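Local coordinates for protein Thiosulfate:glutathione sulfurtransferase (Homo sapiens, PDB 6BEV) that transfers the sulfane sulfur of thiosulfate to glutathione, giving S-sulfanylglutathione and sulfite in the hydrogen sulfide metabolism of human cells, at residues A[27-30]-A[31-35]; A[67-70]-A[71-75]; A[102-105]-A[106-109]. All coordinates share one frame; numbering follows the deposited sequence. Where two conformers were deposited one is given.

Contact 1. Residues A[27-30]-A[31-35]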
ATOM      1  N   VAL A  27       9.759  -4.724   0.271  1.00 11.73           N
ATOM      2  CA  VAL A  27      10.212  -4.160   1.544  1.00 11.17           C
ATOM      3  C   VAL A  27      10.031  -5.207   2.640  1.00 10.59           C
ATOM      4  O   VAL A  27       9.001  -5.888   2.705  1.00 11.66           O
ATOM      5  CB  VAL A  27       9.488  -2.834   1.862  1.00 11.28           C
ATOM      6  CG1 VAL A  27       7.996  -3.031   2.061  1.00 11.62           C
ATOM      7  CG2 VAL A  27      10.106  -2.153   3.069  1.00 11.27           C
ATOM      8  N   SER A  28      11.055  -5.362   3.474  1.00 11.78           N
ATOM      9  CA  SER A  28      11.000  -6.253   4.623  1.00 12.09           C
ATOM     10  C   SER A  28      10.341  -5.560   5.812  1.00 11.27           C
ATOM     11  O   SER A  28      10.273  -4.331   5.893  1.00 11.62           O
ATOM     12  CB  SER A  28      12.415  -6.658   5.036  1.00 13.39           C
ATOM     13  OG  SER A  28      13.082  -5.548   5.609  1.00 14.54           O
ATOM     14  N   LEU A  29       9.887  -6.371   6.767  1.00 11.23           N
ATOM     15  CA  LEU A  29       9.252  -5.826   7.959  1.00 11.44           C
ATOM     16  C   LEU A  29      10.183  -4.925   8.752  1.00 11.91           C
ATOM     17  O   LEU A  29       9.736  -3.854   9.187  1.00 12.35           O
ATOM     18  CB  LEU A  29       8.666  -6.947   8.818  1.00 12.70           C
ATOM     19  CG  LEU A  29       7.937  -6.493  10.085  1.00 13.90           C
ATOM     20  CD1 LEU A  29       6.783  -5.573   9.762  1.00 14.53           C
ATOM     21  CD2 LEU A  29       7.435  -7.711  10.841  1.00 15.71           C
ATOM     22  N   PRO A  30      11.447  -5.277   9.000  1.00 13.11           N
ATOM     23  CA  PRO A  30      12.282  -4.335   9.760  1.00 14.54           C
ATOM     24  C   PRO A  30      12.424  -2.988   9.075  1.00 14.21           C
ATOM     25  O   PRO A  30      12.357  -1.948   9.742  1.00 14.58           O
ATOM     26  CB  PRO A  30      13.612  -5.087   9.910  1.00 16.32           C
ATOM     27  CG  PRO A  30      13.252  -6.529   9.804  1.00 17.91           C
ATOM     28  CD  PRO A  30      12.123  -6.575   8.812  1.00 14.75           C
ATOM     29  N   GLU A  31      12.613  -2.969   7.758  1.00 12.72           N
ATOM     30  CA  GLU A  31      12.716  -1.688   7.069  1.00 12.36           C
ATOM     31  C   GLU A  31      11.396  -0.946   7.137  1.00 11.60           C
ATOM     32  O   GLU A  31      11.372   0.265   7.382  1.00 12.24           O
ATOM     33  CB  GLU A  31      13.147  -1.874   5.616  1.00 12.96           C
ATOM     34  CG  GLU A  31      13.398  -0.521   4.961  1.00 13.44           C
ATOM     35  CD  GLU A  31      13.701  -0.552   3.472  1.00 14.16           C
ATOM     36  OE1 GLU A  31      13.811  -1.638   2.864  1.00 15.56           O
ATOM     37  OE2 GLU A  31      13.795   0.551   2.895  1.00 14.29           O
ATOM     38  N   LEU A  32      10.292  -1.652   6.913  1.00 10.92           N
ATOM     39  CA  LEU A  32       8.986  -1.013   6.960  1.00 10.98           C
ATOM     40  C   LEU A  32       8.735  -0.372   8.320  1.00 11.30           C
ATOM     41  O   LEU A  32       8.247   0.761   8.395  1.00 11.13           O
ATOM     42  CB  LEU A  32       7.903  -2.034   6.648  1.00 11.09           C
ATOM     43  CG  LEU A  32       6.451  -1.541   6.696  1.00 11.59           C
ATOM     44  CD1 LEU A  32       6.252  -0.349   5.763  1.00 12.97           C
ATOM     45  CD2 LEU A  32       5.489  -2.665   6.367  1.00 12.92           C
ATOM     46  N   ARG A  33       9.061  -1.073   9.408  1.00 11.79           N
ATOM     47  CA  ARG A  33       8.825  -0.505  10.734  1.00 12.30           C
ATOM     48  C   ARG A  33       9.599   0.791  10.917  1.00 12.25           C
ATOM     49  O   ARG A  33       9.080   1.754  11.491  1.00 12.88           O
ATOM     50  CB  ARG A  33       9.180  -1.519  11.812  1.00 13.62           C
ATOM     51  CG  ARG A  33       8.151  -2.624  11.967  1.00 15.25           C
ATOM     52  CD  ARG A  33       8.699  -3.737  12.808  1.00 15.86           C
ATOM     53  NE  ARG A  33       7.674  -4.678  13.256  1.00 15.71           N
ATOM     54  CZ  ARG A  33       7.949  -5.843  13.824  1.00 17.39           C
ATOM     55  NH1 ARG A  33       9.207  -6.228  13.935  1.00 20.00           N
ATOM     56  NH2 ARG A  33       6.974  -6.637  14.238  1.00 18.04           N
ATOM     57  N   SER A  34      10.838   0.852  10.431  0.67 11.99           N
ATOM     58  CA  SER A  34      11.600   2.087  10.585  0.67 12.94           C
ATOM     59  C   SER A  34      11.079   3.193   9.681  0.67 12.44           C
ATOM     60  O   SER A  34      11.092   4.366  10.066  0.67 12.85           O
ATOM     61  CB  SER A  34      13.080   1.839  10.351  0.67 14.34           C
ATOM     62  OG  SER A  34      13.585   1.023  11.387  0.67 16.33           O
ATOM     63  N   LEU A  35      10.619   2.852   8.475  1.00 11.39           N
ATOM     64  CA  LEU A  35      10.049   3.876   7.608  1.00 11.44           C
ATOM     65  C   LEU A  35       8.766   4.444   8.199  1.00 11.90           C
ATOM     66  O   LEU A  35       8.480   5.639   8.059  1.00 13.35           O
ATOM     67  CB  LEU A  35       9.796   3.303   6.205  1.00 12.20           C
ATOM     68  CG  LEU A  35      11.038   2.963   5.389  1.00 13.13           C
ATOM     69  CD1 LEU A  35      10.662   2.104   4.194  1.00 14.45           C
ATOM     70  CD2 LEU A  35      11.745   4.229   4.923  1.00 14.65           C
TER
HETATM   71  O   HOH W   1      13.652  -4.286   2.967  1.00 19.31           O

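Contact 2. Residues A[67-70]-A[71-75]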
ATOM      1  N   GLU A  67      -9.691  -1.723  -7.478  1.00 12.54           N
ATOM      2  CA  GLU A  67      -9.898  -0.284  -7.609  1.00 12.18           C
ATOM      3  C   GLU A  67      -8.622   0.482  -7.920  1.00 12.00           C
ATOM      4  O   GLU A  67      -8.700   1.669  -8.237  1.00 12.58           O
ATOM      5  CB  GLU A  67     -10.463   0.306  -6.310  1.00 12.29           C
ATOM      6  CG  GLU A  67     -11.823  -0.225  -5.911  1.00 12.56           C
ATOM      7  CD  GLU A  67     -12.314   0.312  -4.571  1.00 12.20           C
ATOM      8  OE1 GLU A  67     -11.915   1.429  -4.157  1.00 12.07           O
ATOM      9  OE2 GLU A  67     -13.111  -0.400  -3.925  1.00 12.43           O
ATOM     10  N   LEU A  68      -7.458  -0.150  -7.809  1.00 11.55           N
ATOM     11  CA  LEU A  68      -6.207   0.606  -7.753  1.00 11.72           C
ATOM     12  C   LEU A  68      -5.879   1.294  -9.071  1.00 11.99           C
ATOM     13  O   LEU A  68      -5.359   2.415  -9.061  1.00 11.83           O
ATOM     14  CB  LEU A  68      -5.067  -0.299  -7.295  1.00 12.50           C
ATOM     15  CG  LEU A  68      -3.700   0.371  -7.132  1.00 13.21           C
ATOM     16  CD1 LEU A  68      -3.724   1.506  -6.124  1.00 13.36           C
ATOM     17  CD2 LEU A  68      -2.687  -0.649  -6.720  1.00 14.16           C
ATOM     18  N   GLU A  69      -6.114   0.639 -10.203  1.00 13.37           N
ATOM     19  CA  GLU A  69      -5.863   1.292 -11.481  1.00 15.19           C
ATOM     20  C   GLU A  69      -6.654   2.589 -11.578  1.00 13.17           C
ATOM     21  O   GLU A  69      -6.106   3.648 -11.906  1.00 13.58           O
ATOM     22  CB  GLU A  69      -6.237   0.329 -12.603  1.00 20.98           C
ATOM     23  CG  GLU A  69      -5.922   0.802 -13.975  1.00 26.78           C
ATOM     24  CD  GLU A  69      -5.759  -0.366 -14.916  1.00 31.21           C
ATOM     25  OE1 GLU A  69      -4.752  -0.404 -15.640  1.00 32.16           O
ATOM     26  OE2 GLU A  69      -6.623  -1.274 -14.894  1.00 33.73           O
ATOM     27  N   SER A  70      -7.948   2.527 -11.278  0.79 12.85           N
ATOM     28  CA  SER A  70      -8.763   3.726 -11.354  0.79 13.20           C
ATOM     29  C   SER A  70      -8.316   4.765 -10.337  0.79 12.31           C
ATOM     30  O   SER A  70      -8.322   5.965 -10.634  0.79 13.13           O
ATOM     31  CB  SER A  70     -10.243   3.379 -11.212  0.79 14.85           C
ATOM     32  OG  SER A  70     -10.538   2.905  -9.922  0.79 16.39           O
ATOM     33  N   ALA A  71      -7.908   4.333  -9.136  1.00 11.60           N
ATOM     34  CA  ALA A  71      -7.418   5.283  -8.137  1.00 11.70           C
ATOM     35  C   ALA A  71      -6.172   6.020  -8.616  1.00 11.66           C
ATOM     36  O   ALA A  71      -6.013   7.220  -8.363  1.00 12.87           O
ATOM     37  CB  ALA A  71      -7.120   4.557  -6.820  1.00 11.75           C
ATOM     38  N   LEU A  72      -5.242   5.306  -9.244  1.00 11.67           N
ATOM     39  CA  LEU A  72      -4.023   5.944  -9.719  1.00 12.72           C
ATOM     40  C   LEU A  72      -4.255   6.763 -10.979  1.00 12.59           C
ATOM     41  O   LEU A  72      -3.450   7.645 -11.279  1.00 14.05           O
ATOM     42  CB  LEU A  72      -2.922   4.901  -9.932  1.00 12.93           C
ATOM     43  CG  LEU A  72      -2.494   4.167  -8.665  1.00 13.50           C
ATOM     44  CD1 LEU A  72      -1.458   3.100  -9.006  1.00 14.60           C
ATOM     45  CD2 LEU A  72      -1.941   5.121  -7.604  1.00 14.64           C
ATOM     46  N   GLN A  73      -5.335   6.504 -11.712  1.00 13.15           N
ATOM     47  CA  GLN A  73      -5.639   7.262 -12.921  1.00 13.86           C
ATOM     48  C   GLN A  73      -6.512   8.474 -12.656  1.00 14.21           C
ATOM     49  O   GLN A  73      -6.512   9.407 -13.472  1.00 15.27           O
ATOM     50  CB  GLN A  73      -6.357   6.371 -13.943  1.00 13.96           C
ATOM     51  CG  GLN A  73      -5.535   5.215 -14.473  1.00 14.06           C
ATOM     52  CD  GLN A  73      -4.636   5.580 -15.645  1.00 13.55           C
ATOM     53  OE1 GLN A  73      -4.372   6.761 -15.935  1.00 13.57           O
ATOM     54  NE2 GLN A  73      -4.161   4.565 -16.338  1.00 13.40           N
ATOM     55  N   MET A  74      -7.287   8.487 -11.578  1.00 14.09           N
ATOM     56  CA  MET A  74      -8.275   9.540 -11.415  1.00 13.82           C
ATOM     57  C   MET A  74      -7.617  10.838 -10.963  1.00 13.98           C
ATOM     58  O   MET A  74      -6.497  10.864 -10.451  1.00 15.01           O
ATOM     59  CB  MET A  74      -9.389   9.113 -10.453  1.00 13.67           C
ATOM     60  CG  MET A  74      -8.956   8.917  -9.007  1.00 13.21           C
ATOM     61  SD  MET A  74     -10.303   8.537  -7.859  1.00 13.98           S
ATOM     62  CE  MET A  74     -10.821   6.856  -8.351  1.00 14.76           C
ATOM     63  N   GLU A  75      -8.326  11.939 -11.185  1.00 14.52           N
ATOM     64  CA  GLU A  75      -7.773  13.224 -10.812  1.00 15.79           C
ATOM     65  C   GLU A  75      -7.591  13.325  -9.294  1.00 15.70           C
ATOM     66  O   GLU A  75      -8.332  12.705  -8.515  1.00 14.48           O
ATOM     67  CB  GLU A  75      -8.671  14.343 -11.321  1.00 18.35           C
ATOM     68  CG  GLU A  75      -8.738  14.401 -12.855  1.00 20.90           C
ATOM     69  CD  GLU A  75      -7.370  14.586 -13.484  1.00 23.77           C
ATOM     70  OE1 GLU A  75      -6.689  15.559 -13.121  1.00 25.03           O
ATOM     71  OE2 GLU A  75      -6.966  13.747 -14.319  1.00 25.51           O
TER

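Contact 3. Residues A[102-105]-A[106-109]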
ATOM      1  N   GLY A 102       0.536 -11.778   0.270  1.00 12.97           N
ATOM      2  CA  GLY A 102       1.542 -11.318  -0.672  1.00 13.65           C
ATOM      3  C   GLY A 102       1.053 -11.146  -2.099  1.00 13.43           C
ATOM      4  O   GLY A 102       1.556 -10.275  -2.815  1.00 14.15           O
ATOM      5  N   LYS A 103       0.107 -11.978  -2.543  1.00 14.16           N
ATOM      6  CA  LYS A 103      -0.175 -12.068  -3.971  1.00 15.35           C
ATOM      7  C   LYS A 103      -0.860 -10.821  -4.511  1.00 13.48           C
ATOM      8  O   LYS A 103      -0.500 -10.336  -5.588  1.00 13.73           O
ATOM      9  CB  LYS A 103      -1.005 -13.310  -4.260  1.00 19.57           C
ATOM     10  CG  LYS A 103      -0.138 -14.545  -4.341  1.00 24.54           C
ATOM     11  CD  LYS A 103      -0.869 -15.771  -4.824  1.00 28.87           C
ATOM     12  CE  LYS A 103       0.126 -16.906  -4.995  1.00 32.36           C
ATOM     13  NZ  LYS A 103      -0.499 -18.175  -5.455  1.00 34.57           N
ATOM     14  N   ARG A 104      -1.886 -10.312  -3.815  1.00 13.68           N
ATOM     15  CA  ARG A 104      -2.525  -9.078  -4.270  1.00 12.58           C
ATOM     16  C   ARG A 104      -1.618  -7.869  -4.057  1.00 12.18           C
ATOM     17  O   ARG A 104      -1.629  -6.937  -4.870  1.00 12.38           O
ATOM     18  CB  ARG A 104      -3.897  -8.893  -3.613  1.00 12.70           C
ATOM     19  CG  ARG A 104      -4.962  -9.825  -4.174  1.00 13.75           C
ATOM     20  CD  ARG A 104      -6.292  -9.718  -3.426  1.00 13.70           C
ATOM     21  NE  ARG A 104      -6.172 -10.262  -2.077  1.00 14.00           N
ATOM     22  CZ  ARG A 104      -7.100 -10.165  -1.126  1.00 13.66           C
ATOM     23  NH1 ARG A 104      -8.232  -9.514  -1.357  1.00 13.75           N
ATOM     24  NH2 ARG A 104      -6.885 -10.710   0.068  1.00 13.80           N
ATOM     25  N   GLY A 105      -0.814  -7.878  -2.994  1.00 12.38           N
ATOM     26  CA  GLY A 105       0.164  -6.817  -2.816  1.00 12.15           C
ATOM     27  C   GLY A 105       1.177  -6.771  -3.943  1.00 12.02           C
ATOM     28  O   GLY A 105       1.536  -5.697  -4.435  1.00 12.30           O
ATOM     29  N   LEU A 106       1.619  -7.940  -4.406  1.00 11.79           N
ATOM     30  CA  LEU A 106       2.515  -7.998  -5.557  1.00 12.34           C
ATOM     31  C   LEU A 106       1.831  -7.465  -6.817  1.00 12.34           C
ATOM     32  O   LEU A 106       2.397  -6.641  -7.552  1.00 13.03           O
ATOM     33  CB  LEU A 106       2.963  -9.443  -5.771  1.00 13.04           C
ATOM     34  CG  LEU A 106       3.881  -9.672  -6.976  1.00 14.45           C
ATOM     35  CD1 LEU A 106       5.162  -8.846  -6.896  1.00 15.67           C
ATOM     36  CD2 LEU A 106       4.223 -11.151  -7.113  1.00 16.87           C
ATOM     37  N   GLN A 107       0.610  -7.928  -7.083  0.70 12.61           N
ATOM     38  CA  GLN A 107      -0.140  -7.442  -8.230  0.70 13.47           C
ATOM     39  C   GLN A 107      -0.281  -5.922  -8.184  0.70 12.40           C
ATOM     40  O   GLN A 107      -0.115  -5.241  -9.204  0.70 12.96           O
ATOM     41  CB  GLN A 107      -1.512  -8.120  -8.253  0.70 14.76           C
ATOM     42  CG  GLN A 107      -2.412  -7.667  -9.380  0.70 17.08           C
ATOM     43  CD  GLN A 107      -3.849  -8.132  -9.224  0.70 19.92           C
ATOM     44  OE1 GLN A 107      -4.188  -8.859  -8.294  0.70 21.00           O
ATOM     45  NE2 GLN A 107      -4.703  -7.692 -10.127  0.70 21.58           N
ATOM     46  N   ALA A 108      -0.610  -5.372  -7.013  1.00 12.21           N
ATOM     47  CA  ALA A 108      -0.786  -3.931  -6.877  1.00 12.04           C
ATOM     48  C   ALA A 108       0.524  -3.198  -7.106  1.00 11.46           C
ATOM     49  O   ALA A 108       0.542  -2.147  -7.760  1.00 11.48           O
ATOM     50  CB  ALA A 108      -1.329  -3.625  -5.481  1.00 11.66           C
ATOM     51  N   THR A 109       1.629  -3.735  -6.582  1.00 10.97           N
ATOM     52  CA  THR A 109       2.919  -3.072  -6.729  1.00 10.36           C
ATOM     53  C   THR A 109       3.324  -3.017  -8.191  1.00 11.55           C
ATOM     54  O   THR A 109       3.777  -1.982  -8.691  1.00 12.02           O
ATOM     55  CB  THR A 109       3.972  -3.799  -5.899  1.00 11.03           C
ATOM     56  OG1 THR A 109       3.593  -3.765  -4.513  1.00 11.25           O
ATOM     57  CG2 THR A 109       5.316  -3.136  -6.031  1.00 12.27           C
TER

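Contact 1. Residues A[27-30]-A[31-35]
Leu29 and Arg33, one turn apart at the start of helix 29-38, make the main side-chain contact of this N-terminal turn. Leu29 CD2 lies over the centre of one face of the Arg33 guanidinium, 3.5 Å above its plane, while CG and CD1 of the leucine reach back along the arginine chain to NE and CG. With CG anti to the carbonyl carbon (chi1 -75°) and the chain extended from CG to NE, Arg33 runs back past Leu29, and its NH2 bonds to the carbonyl of Lys133. The apolar contacts are those of Val27, whose CG2 touches Leu32 CB at 4.2 Å and Leu35 CD1 at 4.4 Å.

Polar contacts mark the helix start. Ser28 is the N-cap: its OG accepts a weak bond from Glu31 N at 3.4 Å. A water accepts from Ser28 N at 2.9 Å and donates to Glu31 OE1 at 2.7 Å, so the extended glutamate is tied to the backbone ahead of the helix; its OE2 forms a salt bridge with Arg121. Backbone bonds then begin with Leu32 N to Ser28 O and Arg33 N to Leu29 O, both 2.9 Å, followed by a longer one from Ser34 N to Pro30 O.

Val27 is joined by backbone hydrogen bonds to Asn122 of strand 120-122, and Val27 and Leu32 both rest on Val96 of strand 95-98. Leu29 faces helix 126-133, touching Glu129, Trp130 and Lys133, so this turn packs against both the sheet and helix 126-133.

Contact 2. Residues A[67-70]-A[71-75]
The C-terminal turns of helix 65-73, in the rhodanese-like fold, hold this contact, which ends where Met74 leaves helical geometry ahead of helix 76-83. Leu68 CD1 lies against the branch point of Leu72, 3.9 Å from its CG, the two side chains crossing at an angle. Leu72 CG also sits 3.4 Å from Leu68 O, and the pair faces helix 103-114, with Leu72 on Ala112.

Glu67 O accepts from Ala71 N at 2.9 Å. In the conformer given, Ser70 OG also bonds to it at 2.8 Å, standing there between the serine's own backbone N and carbonyl carbon (chi1 67°). Further along, Ser70 O receives weak bonds from both Gln73 N and Met74 N, the latter at 129°. Met74 bends at its thioether, bringing CE to 3.5 Å from that same oxygen.

In that conformer the serine hydroxyl finds its acceptor within its own helix, sharing Glu67 O with the backbone N-H of Ala71. At the other end, the poor angles at Ser70 O fit a helix that is coming undone, and the carbonyls at and just past the helix end, Leu72 O and Met74 O, accept from Lys87 NZ, whose charge would probably favour the negative end of the helix dipole.

Contact 3. Residues A[102-105]-A[106-109]
Thr109 sets its hydroxyl beside the carbonyl of Gly105, one turn earlier in helix 103-114. OG1 donates to Gly105 O at 2.8 Å, and Thr109 N donates to the same oxygen at 2.9 Å, the two arriving from opposite faces of the carbonyl plane. The side chain is turned for this by chi1 of -61°, which places OG1 anti to the carbonyl carbon and beside the backbone N; CB is left 3.4 Å from Gly105 O. The buried hydroxyl thus has its acceptor inside its own helix.

The preceding turns are bonded in the usual i to i-4 way. Gly102, the N-cap, offers its O to Leu106 N at 2.8 Å; Gln107 N then binds Lys103 O at 3.0 Å and Ala108 N binds Arg104 O at 2.8 Å. Gly102 adopts positive phi (116°), where a CB would be jammed against the preceding carbonyl oxygen, so glycine suits this position. The side chains of the two turns mostly diverge, and Ala108 CB lies 3.4 Å from Arg104 O. The Arg104 guanidinium is held from outside, its NH2 by a salt bridge to Glu51 and a hydrogen bond to Gln100, and its side chain also touches Cys99, the catalytic cysteine on which the persulfide intermediate forms. Gly102, Lys103 and Arg104 close the six-residue active-site loop characteristic of rhodaneses, which begins at Cys99, and lead it into the helix.

This is the first part of the helix in the beta-alpha-beta unit of strand 95-98, helix 103-114 and strand 120-122. Ala108 and Thr109 lie on Phe97 of the first strand, Leu106 and Thr109 reach Asn122 of the second, and Val65 of helix 65-73 packs against Ala108.

In the fold
Contacts 2 and 3 touch directly: Leu68 CD2 lies 3.5 Å from Ala108 CB, packing helix 65-73 onto helix 103-114, although the centres of the two contacts are about 16 Å apart. Contact 1 is separate, its nearest atoms about 8 Å from contact 3 and about 14 Å from contact 2, and contacts 1 and 2 fall on opposite sides of the chain's centre. Strands 95-98 and 120-122 connect contacts 1 and 3, each of which touches both. Contact 3 is the one beside the active site, with Gly102 lying about 4 Å from the Cys99 side chain; the Leu68 side chain of contact 2 is about 11 Å from that of Cys99, and contact 1 lies away from it.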